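Local coordinates for D7 protein (Anopheles stephensi, PDB 3NHI) that acts as a mosquito salivary protein that binds and sequesters cysteinyl leukotrienes and thromboxane A2 analogues, blunting the host response to blood feeding, at residues T34-W39 with H49-C54; V243-S248 with Q252-A257; D7-L12 with G196-D201. All blocks are in the same frame, centred on the assembly; numbering follows the deposited sequence.

Contact 1 of 3, residues T34-W39 with H49-C54; sequences TLWNAW and HCYAKC. With EAH ((5S,7E,9E,11Z,14Z)-5-hydroxyicosa-7,9,11,14-tetraenoic acid), chain B.
Trp36 and Tyr51 meet face to face in an offset stack: the phenol ring lies over the six-membered ring of the indole with centroids 3.9 Å apart and planes only 3° from parallel. The closest atoms are Trp36 CZ3 and Tyr51 CD1, at 3.6 Å. The same indole face also takes a CH-pi contact from Tyr51 CB. The stack bridges the two helices at their nearest CA pair. Tyr51 reaches across because its CG stands anti to the backbone N (chi1 173°), and its OH ends 3.3 Å from C10 of the bound hydroxyeicosatetraenoic acid.

Within these segments the polar contact with the lipid comes from Trp39, whose NE1 donates to the ligand hydroxyl O3 at 2.9 Å with an N-H...O angle of 154°; Lys151 and Gly133 complete the polar grip. The ligand's polyene lies over one face of the same indole, C10 sitting 3.4 Å above the ring plane. Indole suits this place, offering a flat apolar surface and one N-H. Trp39, with positive phi, is the C-prime residue of a Schellman motif ending helix 28-37, a turn that places it beside the ligand. In this odorant-binding-protein-like pocket, Trp36 and Tyr51 belong to the thromboxane A2 site and Trp39 binds leukotriene C4.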
loop_
_atom_site.group_PDB
_atom_site.type_symbol
_atom_site.label_atom_id
_atom_site.label_comp_id
_atom_site.label_asym_id
_atom_site.label_seq_id
_atom_site.Cartn_x
_atom_site.Cartn_y
_atom_site.Cartn_z
ATOM N N THR A 34 4.307 14.384 13.157
ATOM C CA THR A 34 4.982 14.143 14.442
ATOM C C THR A 34 4.075 13.420 15.441
ATOM O O THR A 34 4.498 12.465 16.105
ATOM C CB THR A 34 5.509 15.459 15.068
ATOM O OG1 THR A 34 6.365 16.125 14.132
ATOM C CG2 THR A 34 6.290 15.193 16.355
ATOM N N LEU A 35 2.831 13.877 15.545
ATOM C CA LEU A 35 1.862 13.253 16.439
ATOM C C LEU A 35 1.485 11.853 15.961
ATOM O O LEU A 35 1.477 10.904 16.746
ATOM C CB LEU A 35 0.620 14.144 16.597
ATOM C CG LEU A 35 0.797 15.357 17.524
ATOM C CD1 LEU A 35 -0.267 16.412 17.258
ATOM C CD2 LEU A 35 0.787 14.944 18.995
ATOM N N TRP A 36 1.191 11.722 14.669
ATOM C CA TRP A 36 0.765 10.434 14.129
ATOM C C TRP A 36 1.894 9.403 14.135
ATOM O O TRP A 36 1.643 8.225 14.379
ATOM C CB TRP A 36 0.173 10.577 12.719
ATOM C CG TRP A 36 -1.023 11.485 12.619
ATOM C CD1 TRP A 36 -1.752 12.025 13.648
ATOM C CD2 TRP A 36 -1.639 11.940 11.409
ATOM N NE1 TRP A 36 -2.775 12.799 13.146
ATOM C CE2 TRP A 36 -2.726 12.765 11.777
ATOM C CE3 TRP A 36 -1.368 11.740 10.046
ATOM C CZ2 TRP A 36 -3.551 13.382 10.833
ATOM C CZ3 TRP A 36 -2.188 12.358 9.104
ATOM C CH2 TRP A 36 -3.263 13.171 9.503
ATOM N N ASN A 37 3.126 9.839 13.858
ATOM C CA ASN A 37 4.295 8.959 13.928
ATOM C C ASN A 37 4.445 8.355 15.321
ATOM O O ASN A 37 4.913 7.222 15.468
ATOM C CB ASN A 37 5.585 9.712 13.574
ATOM C CG ASN A 37 5.797 9.879 12.075
ATOM O OD1 ASN A 37 5.020 9.392 11.255
ATOM N ND2 ASN A 37 6.872 10.572 11.714
ATOM N N ALA A 38 4.035 9.115 16.335
ATOM C CA ALA A 38 4.087 8.665 17.721
ATOM C C ALA A 38 2.822 7.900 18.113
ATOM O O ALA A 38 2.625 7.578 19.286
ATOM C CB ALA A 38 4.301 9.858 18.648
ATOM N N TRP A 39 1.970 7.606 17.128
ATOM C CA TRP A 39 0.708 6.885 17.354
ATOM C C TRP A 39 -0.216 7.611 18.343
ATOM O O TRP A 39 -0.890 6.999 19.175
ATOM C CB TRP A 39 0.961 5.411 17.729
ATOM C CG TRP A 39 1.310 4.565 16.530
ATOM C CD1 TRP A 39 2.432 4.660 15.753
ATOM C CD2 TRP A 39 0.528 3.503 15.980
ATOM N NE1 TRP A 39 2.396 3.717 14.751
ATOM C CE2 TRP A 39 1.235 2.993 14.864
ATOM C CE3 TRP A 39 -0.708 2.932 16.319
ATOM C CZ2 TRP A 39 0.746 1.932 14.085
ATOM C CZ3 TRP A 39 -1.197 1.872 15.543
ATOM C CH2 TRP A 39 -0.468 1.388 14.438
ATOM N N HIS A 49 -9.429 12.887 12.365
ATOM C CA HIS A 49 -10.593 11.996 12.342
ATOM C C HIS A 49 -10.577 11.135 11.085
ATOM O O HIS A 49 -10.736 9.911 11.161
ATOM C CB HIS A 49 -11.934 12.739 12.400
ATOM C CG HIS A 49 -12.098 13.638 13.586
ATOM N ND1 HIS A 49 -12.981 14.698 13.583
ATOM C CD2 HIS A 49 -11.502 13.645 14.803
ATOM C CE1 HIS A 49 -12.928 15.313 14.749
ATOM N NE2 HIS A 49 -12.038 14.699 15.508
ATOM N N CYS A 50 -10.371 11.761 9.927
ATOM C CA CYS A 50 -10.419 10.995 8.692
ATOM C C CYS A 50 -9.176 10.159 8.472
ATOM O O CYS A 50 -9.233 9.107 7.832
ATOM C CB CYS A 50 -10.727 11.889 7.491
ATOM S SG CYS A 50 -12.410 12.555 7.493
ATOM N N TYR A 51 -8.049 10.604 9.023
ATOM C CA TYR A 51 -6.863 9.761 9.042
ATOM C C TYR A 51 -7.130 8.464 9.817
ATOM O O TYR A 51 -6.826 7.366 9.334
ATOM C CB TYR A 51 -5.654 10.511 9.611
ATOM C CG TYR A 51 -4.456 9.618 9.802
ATOM C CD1 TYR A 51 -3.726 9.160 8.705
ATOM C CD2 TYR A 51 -4.045 9.247 11.081
ATOM C CE1 TYR A 51 -2.616 8.338 8.880
ATOM C CE2 TYR A 51 -2.949 8.425 11.267
ATOM C CZ TYR A 51 -2.249 7.974 10.168
ATOM O OH TYR A 51 -1.161 7.159 10.371
ATOM N N ALA A 52 -7.736 8.590 10.993
ATOM C CA ALA A 52 -8.102 7.425 11.797
ATOM C C ALA A 52 -9.040 6.487 11.033
ATOM O O ALA A 52 -8.824 5.272 11.012
ATOM C CB ALA A 52 -8.726 7.859 13.110
ATOM N N LYS A 53 -10.063 7.047 10.393
ATOM C CA LYS A 53 -10.977 6.240 9.594
ATOM C C LYS A 53 -10.217 5.514 8.474
ATOM O O LYS A 53 -10.454 4.337 8.222
ATOM C CB LYS A 53 -12.117 7.089 9.015
ATOM C CG LYS A 53 -13.013 6.286 8.079
ATOM C CD LYS A 53 -14.284 7.024 7.669
ATOM C CE LYS A 53 -15.132 6.138 6.767
ATOM N NZ LYS A 53 -16.435 6.764 6.388
ATOM N N CYS A 54 -9.298 6.223 7.820
ATOM C CA CYS A 54 -8.496 5.622 6.762
ATOM C C CYS A 54 -7.717 4.400 7.256
ATOM O O CYS A 54 -7.722 3.347 6.611
ATOM C CB CYS A 54 -7.556 6.674 6.175
ATOM S SG CYS A 54 -6.565 6.105 4.776
HETATM O O1 EAH B . 8.664 -0.407 9.231
HETATM C C1 EAH B . 7.928 0.490 9.715
HETATM O O2 EAH B . 8.108 1.711 9.486
HETATM C C2 EAH B . 6.774 0.071 10.605
HETATM C C3 EAH B . 6.211 1.264 11.381
HETATM C C4 EAH B . 5.032 1.902 10.649
HETATM C C5 EAH B . 4.520 3.101 11.418
HETATM O O3 EAH B . 3.894 2.677 12.517
HETATM C C6 EAH B . 3.558 3.911 10.554
HETATM C C7 EAH B . 2.906 5.032 11.347
HETATM C C8 EAH B . 1.449 4.712 11.605
HETATM C C9 EAH B . 0.894 5.675 12.550
HETATM C C10 EAH B . -0.331 5.315 12.929
HETATM C C11 EAH B . -0.836 6.307 13.875
HETATM C C12 EAH B . -2.006 6.197 14.509
HETATM C C13 EAH B . -2.959 5.041 14.310
HETATM C C14 EAH B . -3.973 5.447 13.262
HETATM C C15 EAH B . -5.281 5.193 13.340
HETATM C C16 EAH B . -5.920 4.447 14.486
HETATM C C17 EAH B . -6.161 3.007 14.061
HETATM C C18 EAH B . -5.012 2.114 14.509
HETATM C C19 EAH B . -5.435 0.655 14.488
HETATM C C20 EAH B . -4.272 -0.245 14.839
#

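Contact 2 of 3, residues V243-S248 with Q252-A257; sequences VCLVNS and QHFKNA. With SO4 (sulfate ion), chain D.
Two consecutive helices, 238-246 and 251-266, joined by a short turn, pack here around one phenylalanine. Leu245 meets the Phe254 ring over a face: its CB makes a CH-pi contact 3.9 Å from the ring centroid, 15° off the normal, while CD1 comes to 3.7 Å from Phe254 CE1. Val246 approaches the same ring at its edge, with CG2 3.8 Å from Phe254 CE2. Phenylalanine suits the site because its flat ring can accept a branched side chain on a face and another at the rim; a chi1 of 173° swings the ring away from its own backbone N and over to the first helix.

The turn itself is tied by Ser248, whose small hydroxyl donates to Leu245 O at 2.7 Å. Ser248 N reaches that carbonyl from the same face, and OG also caps Leu250 N in the turn leading into the second helix. The extended Lys255 chain carries NZ to a sulfate, probably from the crystallisation liquor, bonding O3 at 2.8 Å and O1 at 2.9 Å; Arg177 NH2 and Tyr178 N also hold the ion. Beyond the pair, Leu245 rests on Val229 and Leu230 of helix 223-231, Phe254 touches Phe214 of helix 207-216, and the Cys244-Cys233 disulfide ties in the first helix.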
loop_
_atom_site.group_PDB
_atom_site.type_symbol
_atom_site.label_atom_id
_atom_site.label_comp_id
_atom_site.label_asym_id
_atom_site.label_seq_id
_atom_site.Cartn_x
_atom_site.Cartn_y
_atom_site.Cartn_z
ATOM N N VAL A 243 -0.006 -3.933 -21.760
ATOM C CA VAL A 243 0.166 -3.862 -23.217
ATOM C C VAL A 243 -0.655 -2.716 -23.807
ATOM O O VAL A 243 -0.154 -1.938 -24.635
ATOM C CB VAL A 243 -0.203 -5.202 -23.900
ATOM C CG1 VAL A 243 -0.339 -5.020 -25.413
ATOM C CG2 VAL A 243 0.838 -6.258 -23.606
ATOM N N CYS A 244 -1.904 -2.583 -23.368
ATOM C CA CYS A 244 -2.737 -1.494 -23.882
ATOM C C CYS A 244 -2.136 -0.117 -23.601
ATOM O O CYS A 244 -2.141 0.749 -24.472
ATOM C CB CYS A 244 -4.158 -1.576 -23.335
ATOM S SG CYS A 244 -5.052 -2.959 -24.059
ATOM N N LEU A 245 -1.610 0.078 -22.389
ATOM C CA LEU A 245 -1.014 1.359 -22.014
ATOM C C LEU A 245 0.273 1.613 -22.782
ATOM O O LEU A 245 0.474 2.704 -23.334
ATOM C CB LEU A 245 -0.756 1.400 -20.504
ATOM C CG LEU A 245 -2.027 1.470 -19.652
ATOM C CD1 LEU A 245 -1.743 0.974 -18.241
ATOM C CD2 LEU A 245 -2.631 2.868 -19.636
ATOM N N VAL A 246 1.122 0.594 -22.858
ATOM C CA VAL A 246 2.428 0.746 -23.498
ATOM C C VAL A 246 2.273 1.030 -24.991
ATOM O O VAL A 246 2.993 1.870 -25.539
ATOM C CB VAL A 246 3.325 -0.488 -23.247
ATOM C CG1 VAL A 246 4.562 -0.462 -24.161
ATOM C CG2 VAL A 246 3.746 -0.545 -21.774
ATOM N N ASN A 247 1.306 0.385 -25.636
ATOM C CA ASN A 247 1.144 0.541 -27.080
ATOM C C ASN A 247 0.244 1.699 -27.513
ATOM O O ASN A 247 0.005 1.891 -28.708
ATOM C CB ASN A 247 0.713 -0.775 -27.718
ATOM C CG ASN A 247 1.873 -1.745 -27.883
ATOM O OD1 ASN A 247 3.038 -1.356 -27.787
ATOM N ND2 ASN A 247 1.562 -3.004 -28.147
ATOM N N SER A 248 -0.189 2.497 -26.549
ATOM C CA SER A 248 -1.074 3.636 -26.784
ATOM C C SER A 248 -0.316 4.950 -26.960
ATOM O O SER A 248 0.898 5.015 -26.753
ATOM C CB SER A 248 -2.021 3.793 -25.594
ATOM O OG SER A 248 -1.328 4.369 -24.493
ATOM N N GLN A 252 4.838 7.140 -23.381
ATOM C CA GLN A 252 5.902 7.747 -22.596
ATOM C C GLN A 252 5.412 8.196 -21.227
ATOM O O GLN A 252 6.126 8.061 -20.233
ATOM C CB GLN A 252 6.554 8.924 -23.328
ATOM C CG GLN A 252 7.821 9.449 -22.626
ATOM C CD GLN A 252 8.876 8.361 -22.433
ATOM O OE1 GLN A 252 9.315 7.719 -23.397
ATOM N NE2 GLN A 252 9.277 8.137 -21.183
ATOM N N HIS A 253 4.199 8.730 -21.176
ATOM C CA HIS A 253 3.636 9.152 -19.902
ATOM C C HIS A 253 3.395 7.973 -18.976
ATOM O O HIS A 253 3.653 8.067 -17.770
ATOM C CB HIS A 253 2.356 9.947 -20.126
ATOM C CG HIS A 253 2.551 11.129 -21.014
ATOM N ND1 HIS A 253 3.356 12.187 -20.664
ATOM C CD2 HIS A 253 2.067 11.407 -22.246
ATOM C CE1 HIS A 253 3.354 13.077 -21.641
ATOM N NE2 HIS A 253 2.587 12.623 -22.616
ATOM N N PHE A 254 2.914 6.863 -19.531
ATOM C CA PHE A 254 2.771 5.665 -18.721
ATOM C C PHE A 254 4.121 5.189 -18.177
ATOM O O PHE A 254 4.223 4.851 -16.997
ATOM C CB PHE A 254 2.073 4.526 -19.467
ATOM C CG PHE A 254 2.073 3.249 -18.691
ATOM C CD1 PHE A 254 1.426 3.183 -17.463
ATOM C CD2 PHE A 254 2.761 2.130 -19.139
ATOM C CE1 PHE A 254 1.452 2.023 -16.705
ATOM C CE2 PHE A 254 2.781 0.958 -18.373
ATOM C CZ PHE A 254 2.126 0.912 -17.159
ATOM N N LYS A 255 5.148 5.176 -19.024
ATOM C CA LYS A 255 6.469 4.760 -18.577
ATOM C C LYS A 255 6.907 5.638 -17.413
ATOM O O LYS A 255 7.396 5.142 -16.412
ATOM C CB LYS A 255 7.487 4.833 -19.715
ATOM C CG LYS A 255 7.229 3.851 -20.840
ATOM C CD LYS A 255 8.296 3.976 -21.915
ATOM C CE LYS A 255 8.024 3.026 -23.059
ATOM N NZ LYS A 255 9.056 3.168 -24.121
ATOM N N ASN A 256 6.688 6.946 -17.531
ATOM C CA ASN A 256 7.099 7.863 -16.467
ATOM C C ASN A 256 6.309 7.623 -15.178
ATOM O O ASN A 256 6.879 7.642 -14.087
ATOM C CB ASN A 256 6.984 9.318 -16.934
ATOM C CG ASN A 256 7.966 9.650 -18.045
ATOM O OD1 ASN A 256 8.953 8.945 -18.249
ATOM N ND2 ASN A 256 7.702 10.739 -18.755
ATOM N N ALA A 257 5.007 7.382 -15.317
ATOM C CA ALA A 257 4.132 7.122 -14.168
ATOM C C ALA A 257 4.482 5.810 -13.475
ATOM O O ALA A 257 4.554 5.746 -12.249
ATOM C CB ALA A 257 2.679 7.109 -14.615
HETATM S S SO4 D . 11.872 1.337 -23.487
HETATM O O1 SO4 D . 10.817 0.908 -24.400
HETATM O O2 SO4 D . 12.175 0.263 -22.554
HETATM O O3 SO4 D . 11.427 2.516 -22.746
HETATM O O4 SO4 D . 13.066 1.669 -24.258
#

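Contact 3 of 3, residues D7-L12 with G196-D201; sequences DAEQAL and GLRYMD. With EAH ((5S,7E,9E,11Z,14Z)-5-hydroxyicosa-7,9,11,14-tetraenoic acid), chain B.
The salt bridge of Glu9 with Arg198 links the first turn of helix 8-22 to the Schellman turn ending helix 184-196, and so the N-terminal part of the chain to its PBP/GOBP-family region, consistent with an interface between the two halves of a long D7 protein. Glu9 OE2 receives Arg198 NH1 at 2.8 Å, on the syn side of the carboxylate, and shares this oxygen with the hydroxyl of Tyr268. Arg198 NH2 adds two weak bonds, to Glu9 OE1 at 3.4 Å and to Glu9 OE2 at 3.2 Å. The two groups come from opposite directions with their planes 54° apart, a twisted, uneven pairing. Glu9 gets there by a bend at chi2 (-80°). A water links Gln10 O to Arg198 NH2, and Arg198 NH1 also donates to Gly196 O at 2.8 Å, in the guanidinium plane.

The helix start is shaped by a capping box: Gln10 N donates to Asp7 OD1 at 2.8 Å, and Asp7 N to Gln10 OE1 at 2.9 Å. Arginine, with its several N-H groups, can serve carboxylate, carbonyl and water together, and the ring of Tyr13 adds a cation-pi contact. With so many partners, the buried carboxylate is probably held as an anion, and the guanidinium, gripped on both terminal nitrogens, is restricted in its rotation.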
loop_
_atom_site.group_PDB
_atom_site.type_symbol
_atom_site.label_atom_id
_atom_site.label_comp_id
_atom_site.label_asym_id
_atom_site.label_seq_id
_atom_site.Cartn_x
_atom_site.Cartn_y
_atom_site.Cartn_z
ATOM N N ASP A 7 0.060 -8.820 6.502
ATOM C CA ASP A 7 1.490 -8.888 6.757
ATOM C C ASP A 7 2.122 -7.505 6.932
ATOM O O ASP A 7 1.433 -6.491 6.863
ATOM C CB ASP A 7 2.199 -9.761 5.703
ATOM C CG ASP A 7 2.326 -9.094 4.339
ATOM O OD1 ASP A 7 2.403 -7.850 4.246
ATOM O OD2 ASP A 7 2.401 -9.841 3.336
ATOM N N ALA A 8 3.429 -7.464 7.171
ATOM C CA ALA A 8 4.070 -6.175 7.452
ATOM C C ALA A 8 4.009 -5.182 6.292
ATOM O O ALA A 8 3.837 -3.972 6.523
ATOM C CB ALA A 8 5.508 -6.385 7.907
ATOM N N GLU A 9 4.161 -5.672 5.063
ATOM C CA GLU A 9 4.074 -4.800 3.899
ATOM C C GLU A 9 2.647 -4.271 3.722
ATOM O O GLU A 9 2.448 -3.106 3.371
ATOM C CB GLU A 9 4.533 -5.520 2.626
ATOM C CG GLU A 9 4.417 -4.676 1.341
ATOM C CD GLU A 9 3.008 -4.617 0.739
ATOM O OE1 GLU A 9 2.218 -5.575 0.888
ATOM O OE2 GLU A 9 2.703 -3.602 0.075
ATOM N N GLN A 10 1.659 -5.131 3.961
ATOM C CA GLN A 10 0.275 -4.725 3.773
ATOM C C GLN A 10 -0.109 -3.649 4.781
ATOM O O GLN A 10 -0.813 -2.687 4.441
ATOM C CB GLN A 10 -0.633 -5.932 3.881
ATOM C CG GLN A 10 -0.513 -6.865 2.702
ATOM C CD GLN A 10 -1.324 -8.102 2.956
ATOM O OE1 GLN A 10 -1.013 -8.891 3.832
ATOM N NE2 GLN A 10 -2.435 -8.238 2.239
ATOM N N ALA A 11 0.361 -3.798 6.015
ATOM C CA ALA A 11 0.137 -2.768 7.029
ATOM C C ALA A 11 0.868 -1.461 6.688
ATOM O O ALA A 11 0.278 -0.370 6.795
ATOM C CB ALA A 11 0.548 -3.271 8.408
ATOM N N LEU A 12 2.137 -1.566 6.280
ATOM C CA LEU A 12 2.919 -0.379 5.927
ATOM C C LEU A 12 2.267 0.384 4.777
ATOM O O LEU A 12 2.238 1.626 4.773
ATOM C CB LEU A 12 4.359 -0.758 5.575
ATOM C CG LEU A 12 5.346 0.417 5.572
ATOM C CD1 LEU A 12 5.522 1.031 6.964
ATOM C CD2 LEU A 12 6.691 -0.018 5.024
ATOM N N GLY A 196 0.855 -5.456 -6.539
ATOM C CA GLY A 196 1.685 -4.721 -5.577
ATOM C C GLY A 196 1.456 -3.217 -5.591
ATOM O O GLY A 196 1.505 -2.556 -4.547
ATOM N N LEU A 197 1.172 -2.672 -6.772
ATOM C CA LEU A 197 0.885 -1.242 -6.920
ATOM C C LEU A 197 -0.579 -0.900 -6.669
ATOM O O LEU A 197 -0.957 0.262 -6.747
ATOM C CB LEU A 197 1.291 -0.752 -8.311
ATOM C CG LEU A 197 2.729 -0.985 -8.772
ATOM C CD1 LEU A 197 2.984 -0.219 -10.066
ATOM C CD2 LEU A 197 3.780 -0.656 -7.726
ATOM N N ARG A 198 -1.384 -1.926 -6.390
ATOM C CA ARG A 198 -2.827 -1.786 -6.131
ATOM C C ARG A 198 -3.597 -1.286 -7.357
ATOM O O ARG A 198 -4.685 -0.732 -7.239
ATOM C CB ARG A 198 -3.079 -0.924 -4.883
ATOM C CG ARG A 198 -2.979 -1.691 -3.546
ATOM C CD ARG A 198 -1.571 -2.248 -3.230
ATOM N NE ARG A 198 -1.523 -2.761 -1.861
ATOM C CZ ARG A 198 -0.437 -3.252 -1.267
ATOM N NH1 ARG A 198 0.727 -3.300 -1.910
ATOM N NH2 ARG A 198 -0.505 -3.681 -0.013
ATOM N N TYR A 199 -3.021 -1.503 -8.534
ATOM C CA TYR A 199 -3.749 -1.336 -9.802
ATOM C C TYR A 199 -4.887 -2.347 -9.927
ATOM O O TYR A 199 -5.886 -2.098 -10.613
ATOM C CB TYR A 199 -2.807 -1.567 -10.979
ATOM C CG TYR A 199 -1.843 -0.463 -11.330
ATOM C CD1 TYR A 199 -1.697 0.698 -10.541
ATOM C CD2 TYR A 199 -1.044 -0.592 -12.459
ATOM C CE1 TYR A 199 -0.798 1.698 -10.903
ATOM C CE2 TYR A 199 -0.144 0.388 -12.825
ATOM C CZ TYR A 199 -0.022 1.535 -12.060
ATOM O OH TYR A 199 0.891 2.497 -12.451
ATOM N N MET A 200 -4.698 -3.519 -9.328
ATOM C CA MET A 200 -5.686 -4.583 -9.341
ATOM C C MET A 200 -5.667 -5.285 -8.006
ATOM O O MET A 200 -4.638 -5.311 -7.324
ATOM C CB MET A 200 -5.372 -5.614 -10.434
ATOM C CG MET A 200 -5.370 -5.046 -11.831
ATOM S SD MET A 200 -5.062 -6.269 -13.118
ATOM C CE MET A 200 -6.697 -6.981 -13.278
ATOM N N ASP A 201 -6.807 -5.845 -7.630
ATOM C CA ASP A 201 -6.888 -6.706 -6.454
ATOM C C ASP A 201 -7.877 -7.820 -6.747
ATOM O O ASP A 201 -8.210 -8.048 -7.905
ATOM C CB ASP A 201 -7.206 -5.902 -5.178
ATOM C CG ASP A 201 -8.614 -5.316 -5.150
ATOM O OD1 ASP A 201 -8.884 -4.570 -4.183
ATOM O OD2 ASP A 201 -9.443 -5.583 -6.045
HETATM O O1 EAH B . 8.664 -0.407 9.231
HETATM C C1 EAH B . 7.928 0.490 9.715
HETATM O O2 EAH B . 8.108 1.711 9.486
HETATM C C2 EAH B . 6.774 0.071 10.605
HETATM C C3 EAH B . 6.211 1.264 11.381
HETATM C C4 EAH B . 5.032 1.902 10.649
HETATM C C5 EAH B . 4.520 3.101 11.418
HETATM O O3 EAH B . 3.894 2.677 12.517
HETATM C C6 EAH B . 3.558 3.911 10.554
HETATM C C7 EAH B . 2.906 5.032 11.347
HETATM C C8 EAH B . 1.449 4.712 11.605
HETATM C C9 EAH B . 0.894 5.675 12.550
HETATM C C10 EAH B . -0.331 5.315 12.929
HETATM C C11 EAH B . -0.836 6.307 13.875
HETATM C C12 EAH B . -2.006 6.197 14.509
HETATM C C13 EAH B . -2.959 5.041 14.310
HETATM C C14 EAH B . -3.973 5.447 13.262
HETATM C C15 EAH B . -5.281 5.193 13.340
HETATM C C16 EAH B . -5.920 4.447 14.486
HETATM C C17 EAH B . -6.161 3.007 14.061
HETATM C C18 EAH B . -5.012 2.114 14.509
HETATM C C19 EAH B . -5.435 0.655 14.488
HETATM C C20 EAH B . -4.272 -0.245 14.839
HETATM O O HOH W 1 -2.391 -3.214 2.191
#

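How the contacts relate
Contacts 1 and 2 are buried and apolar across their segments, whereas contact 3, partly buried and with its centre about 4 Å from that of the chain, is built on charge. Contact 1 joins helices close in sequence beside the lipid; contact 2 likewise joins two successive helices, but far from the ligand pocket, on the opposite side of the chain's centre, the centres of the two contacts 35 Å apart. Contact 3 spans the two regions: helix 8-22 also carries Leu12, which touches the same ligand as contact 1, while Leu197 and Tyr199 pack on Phe258 of helix 251-266, which holds one half of contact 2. Stacked aromatics thus serve the pocket, an aliphatic-aromatic cluster the helix pair, and ions the junction.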